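PDB 4M0N: DUF4974 domain-containing protein from Parabacteroides distasonis, which probably acts as a FecR-family anti-sigma factor that restrains its sigma factor at the membrane, this chain being the part with the FecR and FecR C-terminal regions. Local coordinates for residues S57-V62 and P79-T84; V33-G38 and T47-P52; R85-K90 and V116-P121; V72-G77 and K90-S95. The protein carries 1 engineered substitution. All coordinates share one frame; numbering follows the deposited sequence. Where two conformers were deposited one is given.

Interaction 1: residues S57-V62 and P79-T84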
# COMPACT_ATOMS: atom_id res chain seq x y z
N SER A 57 2.61 13.87 -23.56
CA SER A 57 1.51 14.81 -23.33
C SER A 57 1.95 15.94 -22.39
O SER A 57 3.13 16.02 -22.04
CB SER A 57 0.30 14.07 -22.76
OG SER A 57 0.59 13.55 -21.49
N ASP A 58 1.02 16.81 -22.01
CA ASP A 58 1.30 17.88 -21.04
C ASP A 58 1.27 17.39 -19.58
O ASP A 58 1.47 18.17 -18.64
CB ASP A 58 0.29 19.03 -21.20
CG ASP A 58 -1.15 18.59 -20.95
OD1 ASP A 58 -1.57 17.57 -21.54
OD2 ASP A 58 -1.86 19.27 -20.18
N ILE A 59 0.98 16.11 -19.38
CA ILE A 59 1.03 15.53 -18.05
C ILE A 59 1.85 14.27 -18.15
O ILE A 59 1.96 13.66 -19.22
CB ILE A 59 -0.39 15.20 -17.50
CG1 ILE A 59 -1.11 14.22 -18.41
CG2 ILE A 59 -1.21 16.48 -17.37
CD1 ILE A 59 -2.34 13.59 -17.77
N ARG A 60 2.48 13.91 -17.04
CA ARG A 60 3.16 12.65 -16.93
C ARG A 60 2.19 11.70 -16.22
O ARG A 60 2.10 11.74 -15.01
CB ARG A 60 4.42 12.84 -16.09
CG ARG A 60 5.46 13.71 -16.76
CD ARG A 60 6.62 13.99 -15.82
NE ARG A 60 6.26 14.94 -14.79
CZ ARG A 60 6.95 15.14 -13.66
NH1 ARG A 60 8.04 14.44 -13.38
NH2 ARG A 60 6.57 16.08 -12.80
N LEU A 61 1.50 10.85 -16.98
CA LEU A 61 0.45 9.98 -16.43
C LEU A 61 0.86 8.52 -16.36
O LEU A 61 1.32 7.96 -17.35
CB LEU A 61 -0.80 10.08 -17.31
CG LEU A 61 -1.98 9.18 -16.91
CD1 LEU A 61 -2.61 9.71 -15.64
CD2 LEU A 61 -2.97 9.17 -18.05
N VAL A 62 0.67 7.91 -15.20
CA VAL A 62 0.79 6.47 -15.04
C VAL A 62 -0.49 5.95 -14.38
O VAL A 62 -1.25 6.71 -13.73
CB VAL A 62 2.08 6.05 -14.31
CG1 VAL A 62 3.31 6.67 -14.97
CG2 VAL A 62 2.03 6.38 -12.82
N PRO A 79 2.72 18.30 -14.60
CA PRO A 79 2.32 17.54 -13.43
C PRO A 79 2.44 16.05 -13.68
O PRO A 79 2.30 15.59 -14.83
CB PRO A 79 0.86 17.92 -13.24
CG PRO A 79 0.71 19.25 -13.91
CD PRO A 79 1.66 19.20 -15.08
N PHE A 80 2.70 15.31 -12.61
CA PHE A 80 2.77 13.86 -12.64
C PHE A 80 1.49 13.36 -11.99
O PHE A 80 1.16 13.82 -10.92
CB PHE A 80 3.97 13.41 -11.81
CG PHE A 80 4.29 11.96 -11.95
CD1 PHE A 80 3.59 10.99 -11.22
CD2 PHE A 80 5.33 11.55 -12.78
CE1 PHE A 80 3.91 9.65 -11.36
CE2 PHE A 80 5.64 10.21 -12.93
CZ PHE A 80 4.93 9.25 -12.21
N ILE A 81 0.81 12.43 -12.65
CA ILE A 81 -0.44 11.88 -12.10
C ILE A 81 -0.35 10.38 -11.96
O ILE A 81 -0.09 9.64 -12.94
CB ILE A 81 -1.64 12.26 -12.96
CG1 ILE A 81 -1.83 13.77 -12.99
CG2 ILE A 81 -2.88 11.54 -12.43
CD1 ILE A 81 -3.00 14.25 -13.82
N VAL A 82 -0.57 9.91 -10.74
CA VAL A 82 -0.75 8.48 -10.54
C VAL A 82 -2.26 8.25 -10.52
O VAL A 82 -2.96 8.71 -9.61
CB VAL A 82 -0.14 7.99 -9.22
CG1 VAL A 82 -0.48 6.50 -9.03
CG2 VAL A 82 1.36 8.23 -9.20
N ARG A 83 -2.75 7.56 -11.52
CA ARG A 83 -4.18 7.29 -11.67
C ARG A 83 -4.51 5.91 -11.16
O ARG A 83 -4.06 4.88 -11.71
CB ARG A 83 -4.60 7.42 -13.13
CG ARG A 83 -6.06 7.05 -13.41
CD ARG A 83 -6.54 7.74 -14.67
NE ARG A 83 -6.56 9.18 -14.48
CZ ARG A 83 -6.52 10.08 -15.45
NH1 ARG A 83 -6.51 9.71 -16.73
NH2 ARG A 83 -6.54 11.38 -15.13
N THR A 84 -5.29 5.92 -10.10
CA THR A 84 -5.86 4.72 -9.56
C THR A 84 -7.38 4.76 -9.73
O THR A 84 -7.98 5.79 -10.04
CB THR A 84 -5.55 4.55 -8.08
OG1 THR A 84 -6.32 5.50 -7.32
CG2 THR A 84 -4.08 4.72 -7.81
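Arg60 O is gripped twice: by the N-H of Ile81 at 2.8 Å, tilted from the carbonyl plane, and by Phe80 CA at 3.2 Å in a CA-H...O contact. This is parallel beta pairing: residues 60-62 and 80-83 run 15° apart on neighbouring strands of the mixed sheet of the FecR region. Arg60 N binds Pro79 O almost straight (174°), Val62 N binds Ile81 O, and Arg83 N closes the series on Val62 O.

On one face of the sheet Arg60, Val62, Phe80 and Val82 meet. The Arg60 guanidinium stands nearly perpendicular to the Phe80 ring, with Phe80 CB 3.7 Å above one of its faces, toward the rim. A bend at chi3 (-74°) folds the chain back beside Phe80 and brings NH1 to Asp37, its salt-bridge partner, and to Met73 O, while NH2 serves the carbonyls of Lys78 and Leu92. A leucine here would probably leave Asp37 without its counter-charge and those three carbonyls short of a donor. Val82 CG2 lies in the plane of the Phe80 ring, at its edge.

Leu61 and Ile81 meet on the other face, with Ile59 and the Arg83 side chain alongside. The guanidinium of Arg83, bound to Asp88, has a leucine methyl over one face: Leu61 CD1 sits 3.9 Å above its plane, over its centre.

Interaction 2: residues V33-G38 and T47-P52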
# COMPACT_ATOMS: atom_id res chain seq x y z
N VAL A 33 11.67 0.64 -10.77
CA VAL A 33 11.81 1.10 -12.13
C VAL A 33 12.03 2.59 -12.16
O VAL A 33 11.52 3.34 -11.34
CB VAL A 33 10.60 0.70 -13.01
CG1 VAL A 33 9.36 1.42 -12.55
CG2 VAL A 33 10.87 0.99 -14.48
N THR A 34 12.84 3.02 -13.11
CA THR A 34 13.01 4.41 -13.34
C THR A 34 12.22 4.77 -14.59
O THR A 34 12.42 4.18 -15.67
CB THR A 34 14.48 4.78 -13.49
OG1 THR A 34 15.17 4.34 -12.33
CG2 THR A 34 14.65 6.25 -13.61
N LEU A 35 11.33 5.74 -14.45
CA LEU A 35 10.52 6.19 -15.57
C LEU A 35 11.29 7.12 -16.52
O LEU A 35 12.36 7.63 -16.18
CB LEU A 35 9.26 6.87 -15.03
CG LEU A 35 8.32 5.95 -14.27
CD1 LEU A 35 7.16 6.74 -13.69
CD2 LEU A 35 7.81 4.83 -15.16
N PRO A 36 10.74 7.36 -17.72
CA PRO A 36 11.42 8.20 -18.72
C PRO A 36 11.77 9.61 -18.26
O PRO A 36 12.68 10.23 -18.83
CB PRO A 36 10.41 8.26 -19.86
CG PRO A 36 9.61 7.02 -19.72
CD PRO A 36 9.48 6.80 -18.25
N ASP A 37 11.03 10.14 -17.29
CA ASP A 37 11.30 11.46 -16.75
C ASP A 37 12.31 11.43 -15.59
O ASP A 37 12.58 12.47 -15.00
CB ASP A 37 9.99 12.09 -16.23
CG ASP A 37 9.42 11.34 -15.04
OD1 ASP A 37 9.75 10.15 -14.90
OD2 ASP A 37 8.67 11.95 -14.23
N GLY A 38 12.79 10.24 -15.22
CA GLY A 38 13.71 10.11 -14.09
C GLY A 38 13.04 9.80 -12.75
O GLY A 38 13.72 9.61 -11.75
N THR A 47 1.44 -5.81 -7.43
CA THR A 47 1.13 -4.53 -8.08
C THR A 47 1.33 -4.55 -9.57
O THR A 47 2.23 -5.21 -10.08
CB THR A 47 2.01 -3.46 -7.48
OG1 THR A 47 1.79 -3.45 -6.07
CG2 THR A 47 1.77 -2.11 -8.07
N VAL A 48 0.49 -3.78 -10.25
CA VAL A 48 0.59 -3.54 -11.69
C VAL A 48 0.66 -2.06 -11.94
O VAL A 48 -0.08 -1.29 -11.31
CB VAL A 48 -0.65 -4.02 -12.44
CG1 VAL A 48 -0.40 -3.95 -13.95
CG2 VAL A 48 -1.05 -5.41 -12.01
N MET A 49 1.56 -1.67 -12.85
CA MET A 49 1.68 -0.31 -13.29
C MET A 49 1.84 -0.25 -14.82
O MET A 49 2.59 -1.03 -15.42
CB MET A 49 2.82 0.44 -12.56
CG MET A 49 2.97 1.88 -13.02
SD MET A 49 4.20 2.82 -12.10
CE MET A 49 5.71 2.08 -12.67
N ARG A 50 1.14 0.71 -15.42
CA ARG A 50 1.11 0.95 -16.86
C ARG A 50 1.63 2.35 -17.08
O ARG A 50 1.17 3.30 -16.43
CB ARG A 50 -0.38 0.82 -17.28
CG ARG A 50 -0.77 0.46 -18.68
CD ARG A 50 -2.30 0.27 -18.67
NE ARG A 50 -2.65 -0.93 -17.89
CZ ARG A 50 -3.33 -1.01 -16.75
NH1 ARG A 50 -3.86 0.05 -16.15
NH2 ARG A 50 -3.50 -2.22 -16.21
N TYR A 51 2.60 2.50 -17.98
CA TYR A 51 3.22 3.80 -18.25
C TYR A 51 3.69 3.79 -19.69
O TYR A 51 3.88 2.71 -20.28
CB TYR A 51 4.38 4.07 -17.29
CG TYR A 51 5.52 3.05 -17.34
CD1 TYR A 51 5.48 1.92 -16.56
CD2 TYR A 51 6.65 3.28 -18.11
CE1 TYR A 51 6.50 0.98 -16.58
CE2 TYR A 51 7.70 2.35 -18.13
CZ TYR A 51 7.61 1.21 -17.34
OH TYR A 51 8.61 0.25 -17.32
N PRO A 52 3.84 4.99 -20.27
CA PRO A 52 4.29 5.14 -21.65
C PRO A 52 5.83 5.12 -21.72
O PRO A 52 6.50 5.57 -20.80
CB PRO A 52 3.72 6.50 -22.03
CG PRO A 52 3.82 7.30 -20.78
CD PRO A 52 3.70 6.31 -19.62
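Val33 to Pro36 and Met49 to Pro52 run in similar directions, 22° apart, yet with no backbone hydrogen bond between them: Leu35 CA and Tyr51 CA are 8.1 Å apart, a spacing bridged by side chains. Just beyond, a type I turn from Leu35 to Gly38 swings the chain round, closed by Gly38 N on Leu35 O.

Leu35 and Tyr51 carry much of the contact. One methyl, Leu35 CD2, lies over a face of the Tyr51 ring in a CH-pi contact, 3.7 Å from the centroid and 18° off the normal, leaning toward CD2 and CG. The ring is there because Tyr51 CG stands between the backbone N and the carbonyl carbon (chi1 60°). The far end of the phenol comes against Val33, with Tyr51 OH 3.7 Å from Val33 CG2. A serine in place of Tyr51 would probably strip Leu35 CD2 of its aromatic cover and open a gap beside Val33.

Met49 reaches across with a straight chain as far as SD and then bends at chi3, putting its methyl CE 3.7 Å from Val33 CG1. At the outer end Pro36 CG rests 3.6 Å from Pro52 O.

Val41 and Leu43 on one side, Ile23 and Val62 on the other, continue the apolar layer. Strand 31-34 belongs to the antiparallel sheet and strand 48-51 to the mixed one, so this is the face-to-face packing of a beta sandwich.

Interaction 3: residues R85-K90 and V116-P121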
# COMPACT_ATOMS: atom_id res chain seq x y z
N ARG A 85 -7.98 3.60 -9.55
CA ARG A 85 -9.41 3.53 -9.70
C ARG A 85 -10.12 4.56 -8.82
O ARG A 85 -11.09 5.17 -9.27
CB ARG A 85 -9.92 2.12 -9.40
CG ARG A 85 -11.42 1.96 -9.66
CD ARG A 85 -11.96 0.61 -9.18
NE ARG A 85 -11.83 0.39 -7.74
CZ ARG A 85 -12.70 0.78 -6.80
NH1 ARG A 85 -13.82 1.44 -7.11
NH2 ARG A 85 -12.46 0.50 -5.52
N GLN A 86 -9.64 4.73 -7.59
CA GLN A 86 -10.30 5.54 -6.58
C GLN A 86 -9.99 7.04 -6.70
O GLN A 86 -10.77 7.87 -6.23
CB GLN A 86 -9.86 5.07 -5.21
CG GLN A 86 -10.25 3.62 -4.92
CD GLN A 86 -9.09 2.65 -5.11
OE1 GLN A 86 -8.21 2.83 -5.97
NE2 GLN A 86 -9.12 1.57 -4.32
N ALA A 87 -8.82 7.35 -7.26
CA ALA A 87 -8.27 8.69 -7.12
C ALA A 87 -7.16 8.92 -8.06
O ALA A 87 -6.41 8.02 -8.41
CB ALA A 87 -7.72 8.88 -5.72
N ASP A 88 -7.00 10.18 -8.44
CA ASP A 88 -5.76 10.61 -9.04
C ASP A 88 -4.90 11.26 -7.99
O ASP A 88 -5.37 12.10 -7.21
CB ASP A 88 -6.00 11.66 -10.12
CG ASP A 88 -6.55 11.10 -11.44
OD1 ASP A 88 -6.55 9.89 -11.66
OD2 ASP A 88 -6.91 11.92 -12.33
N VAL A 89 -3.61 10.95 -8.01
CA VAL A 89 -2.67 11.63 -7.14
C VAL A 89 -1.79 12.48 -8.03
O VAL A 89 -1.06 11.95 -8.88
CB VAL A 89 -1.84 10.62 -6.33
CG1 VAL A 89 -0.88 11.35 -5.43
CG2 VAL A 89 -2.77 9.67 -5.59
N LYS A 90 -1.82 13.79 -7.80
CA LYS A 90 -1.19 14.76 -8.69
C LYS A 90 -0.09 15.54 -7.98
O LYS A 90 -0.32 16.07 -6.89
CB LYS A 90 -2.27 15.69 -9.16
CG LYS A 90 -1.86 16.70 -10.19
CD LYS A 90 -3.09 17.47 -10.64
CE LYS A 90 -2.76 18.38 -11.80
NZ LYS A 90 -1.79 19.44 -11.39
N VAL A 116 1.33 17.00 -2.30
CA VAL A 116 0.59 16.08 -3.12
C VAL A 116 -0.90 16.46 -3.12
O VAL A 116 -1.46 16.78 -2.08
CB VAL A 116 0.74 14.66 -2.53
CG1 VAL A 116 -0.11 13.68 -3.23
CG2 VAL A 116 2.22 14.25 -2.55
N GLU A 117 -1.52 16.42 -4.30
CA GLU A 117 -2.98 16.65 -4.39
C GLU A 117 -3.65 15.32 -4.70
O GLU A 117 -3.24 14.62 -5.59
CB GLU A 117 -3.31 17.63 -5.51
CG GLU A 117 -4.78 17.95 -5.65
CD GLU A 117 -5.09 19.04 -6.68
OE1 GLU A 117 -4.57 20.16 -6.54
OE2 GLU A 117 -5.87 18.78 -7.62
N VAL A 118 -4.70 14.99 -3.97
CA VAL A 118 -5.45 13.79 -4.19
C VAL A 118 -6.83 14.17 -4.67
O VAL A 118 -7.62 14.77 -3.93
CB VAL A 118 -5.54 12.95 -2.91
CG1 VAL A 118 -6.32 11.66 -3.19
CG2 VAL A 118 -4.14 12.62 -2.38
N ASP A 119 -7.14 13.77 -5.90
CA ASP A 119 -8.38 14.15 -6.51
C ASP A 119 -9.27 12.92 -6.60
O ASP A 119 -8.92 11.94 -7.25
CB ASP A 119 -8.13 14.66 -7.93
CG ASP A 119 -7.23 15.86 -7.97
OD1 ASP A 119 -7.38 16.76 -7.11
OD2 ASP A 119 -6.38 15.94 -8.90
N MET A 120 -10.44 13.03 -5.99
CA MET A 120 -11.44 11.98 -5.95
C MET A 120 -12.73 12.61 -6.49
O MET A 120 -12.84 13.82 -6.62
CB MET A 120 -11.62 11.46 -4.50
CG MET A 120 -10.42 10.69 -3.92
SD MET A 120 -10.29 10.74 -2.14
CE MET A 120 -9.86 12.47 -1.82
N PRO A 121 -13.71 11.78 -6.86
CA PRO A 121 -14.90 12.30 -7.52
C PRO A 121 -15.53 13.49 -6.79
O PRO A 121 -15.87 14.52 -7.40
CB PRO A 121 -15.83 11.08 -7.54
CG PRO A 121 -14.89 9.92 -7.63
CD PRO A 121 -13.74 10.30 -6.73
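The carboxylate of Asp119 meets the aliphatic part of Lys90, its OD2 4.0 Å from Lys90 CD, while Asp119 OD1 lies 2.6 Å from Glu117 OE2, so close that one of these acids probably holds a proton. Lys90 NZ bends off at chi4 and stays 5.6 Å from Glu117 OE2, too far for a salt bridge.

The backbones pair as antiparallel strands, with 156° between the directions of residues 88-90 and 116-120. Asp88 with Asp119 and Lys90 with Glu117 are hydrogen-bonded pairs, each joined by two N-H...O bonds; the straightest, Asp119 N to Asp88 O, is 2.8 Å long at 176°. Val89 and Val118 form the non-hydrogen-bonded pair between them.

Val89 CG1 and Val116 CG1 are only 3.3 Å apart, tighter than usual for two methyls. Ala87 CB touches both Val118 CG1 (4.0 Å) and Met120 CG (3.7 Å).

In the mixed sheet, strand 88-91 lies between 80-83 and 116-120, the latter followed by the outermost strand 123-127; Val89 and Val116 pack onto strands 94-100 and 106-111 of the other sheet.

Interaction 4: residues V72-G77 and K90-S95. Engineered in segment 90-95: Ala94 (natural residue Thr).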
# COMPACT_ATOMS: atom_id res chain seq x y z
N VAL A 72 8.99 11.44 -7.39
CA VAL A 72 8.77 12.16 -8.63
C VAL A 72 9.73 13.32 -8.86
O VAL A 72 9.80 14.23 -8.06
CB VAL A 72 7.31 12.67 -8.74
CG1 VAL A 72 7.13 13.49 -10.02
CG2 VAL A 72 6.37 11.48 -8.74
N MET A 73 10.44 13.24 -9.98
CA MET A 73 11.29 14.31 -10.47
C MET A 73 10.50 15.60 -10.71
O MET A 73 9.49 15.59 -11.39
CB MET A 73 11.96 13.84 -11.75
CG MET A 73 13.22 13.03 -11.53
SD MET A 73 14.66 14.03 -11.06
CE MET A 73 14.40 15.49 -12.02
N ARG A 74 10.97 16.70 -10.14
CA ARG A 74 10.23 17.93 -10.18
C ARG A 74 10.20 18.43 -11.61
O ARG A 74 11.23 18.56 -12.26
CB ARG A 74 10.82 19.01 -9.26
CG ARG A 74 9.93 20.24 -9.18
CD ARG A 74 10.41 21.25 -8.15
NE ARG A 74 9.36 22.25 -7.93
CZ ARG A 74 8.32 22.11 -7.12
NH1 ARG A 74 8.16 21.02 -6.39
NH2 ARG A 74 7.42 23.09 -7.02
N ASP A 75 8.98 18.61 -12.10
CA ASP A 75 8.73 19.36 -13.30
C ASP A 75 7.46 20.17 -13.04
O ASP A 75 6.35 19.65 -13.13
CB ASP A 75 8.58 18.43 -14.50
CG ASP A 75 8.60 19.17 -15.82
OD1 ASP A 75 8.18 20.34 -15.85
OD2 ASP A 75 9.00 18.56 -16.83
N GLU A 76 7.64 21.44 -12.67
CA GLU A 76 6.49 22.32 -12.43
C GLU A 76 5.65 22.48 -13.70
O GLU A 76 4.42 22.63 -13.63
CB GLU A 76 6.95 23.70 -11.94
CG GLU A 76 7.55 23.72 -10.54
CD GLU A 76 7.95 25.12 -10.09
OE1 GLU A 76 8.34 25.95 -10.94
OE2 GLU A 76 7.88 25.41 -8.87
N GLY A 77 6.30 22.42 -14.85
CA GLY A 77 5.61 22.56 -16.14
C GLY A 77 4.80 21.36 -16.57
O GLY A 77 4.08 21.45 -17.56
N LYS A 90 -1.82 13.79 -7.80
CA LYS A 90 -1.19 14.76 -8.69
C LYS A 90 -0.09 15.54 -7.98
O LYS A 90 -0.32 16.07 -6.89
CB LYS A 90 -2.27 15.69 -9.16
CG LYS A 90 -1.86 16.70 -10.19
CD LYS A 90 -3.09 17.47 -10.64
CE LYS A 90 -2.76 18.38 -11.80
NZ LYS A 90 -1.79 19.44 -11.39
N VAL A 91 1.10 15.56 -8.56
CA VAL A 91 2.18 16.29 -7.95
C VAL A 91 2.96 17.04 -9.02
O VAL A 91 2.87 16.73 -10.21
CB VAL A 91 3.16 15.41 -7.14
CG1 VAL A 91 2.44 14.53 -6.12
CG2 VAL A 91 4.07 14.58 -8.04
N LEU A 92 3.77 18.00 -8.57
CA LEU A 92 4.80 18.56 -9.43
C LEU A 92 6.17 17.92 -9.15
O LEU A 92 6.96 17.67 -10.05
CB LEU A 92 4.89 20.06 -9.24
CG LEU A 92 3.59 20.84 -9.41
CD1 LEU A 92 3.89 22.32 -9.20
CD2 LEU A 92 2.98 20.62 -10.78
N GLY A 93 6.43 17.69 -7.88
CA GLY A 93 7.66 17.06 -7.43
C GLY A 93 7.39 16.69 -6.00
O GLY A 93 7.12 17.56 -5.21
N ALA A 94 7.38 15.40 -5.69
CA ALA A 94 7.10 14.92 -4.35
C ALA A 94 7.45 13.46 -4.27
O ALA A 94 7.60 12.81 -5.30
CB ALA A 94 5.63 15.09 -4.02
N SER A 95 7.62 12.93 -3.07
CA SER A 95 7.74 11.48 -2.93
C SER A 95 6.64 11.02 -2.01
O SER A 95 6.36 11.63 -0.98
CB SER A 95 9.13 11.00 -2.48
OG SER A 95 9.46 11.35 -1.13
O HOH W 1 6.49 19.65 -3.81
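Leu92 O is the most heavily used acceptor in this contact: Asp75 N donates to it at 3.0 Å, and Arg74 CA approaches at 3.3 Å with its C-H pointing well at the oxygen (155°), beside the bond this oxygen takes from Arg60. Val72 N is satisfied by the carbonyl of Ala94, an engineered residue, at 2.9 Å. Between these bonds Met73 reaches outside the pair, its N-H donating to Thr39 OG1.

Gly93 O takes its hydrogen bond from a water at 2.6 Å, which in turn is the acceptor of a weak 3.4 Å bond from Arg74 NH1. The other end of the same guanidinium forms a salt bridge along the loop: NH2 meets Glu76 OE2 in the guanidinium plane, on the anti lone pair, at 171°. Arg74 gets there on a chain extended from CG to NE, passing over Gly93, where the backbones are just 3.9 Å apart at the CA atoms of Arg74 and Gly93.

Apolar contacts complete the join. Val72 CG1 touches Val91 CG2 at 3.8 Å on the buried side, and the two methyls of Leu92 lie against Glu76.

Two backbone bonds thus hold the loop to segment 90-95, one of them beside the buried Val72, whereas the charged ends meet each other and a water at the exposed rim, where their pairing is likely to be more easily exchanged.

The four contacts belong to the two-sheet sandwich that holds the FecR region. Interactions 1 and 3 build the mixed sheet, joining strands 60-65, 80-83, 88-91 and 116-120; their centres are 11 Å apart. Interaction 2, about 11 Å from interaction 1, packs that sheet onto the antiparallel one, and interaction 4, about 10 Å from interaction 1, lies where the chain passes between the sheets. Interactions 2 and 3 are farthest apart at 18 Å and do not touch. Along the chain 2, 1 and 3 follow in series, while 4 alternates with both 1 and 3. Arg60 ties interactions 1, 2 and 4 together through Asp37 and Met73, linking strand 60-65 to the turn after 31-34 and to the loop after 67-72.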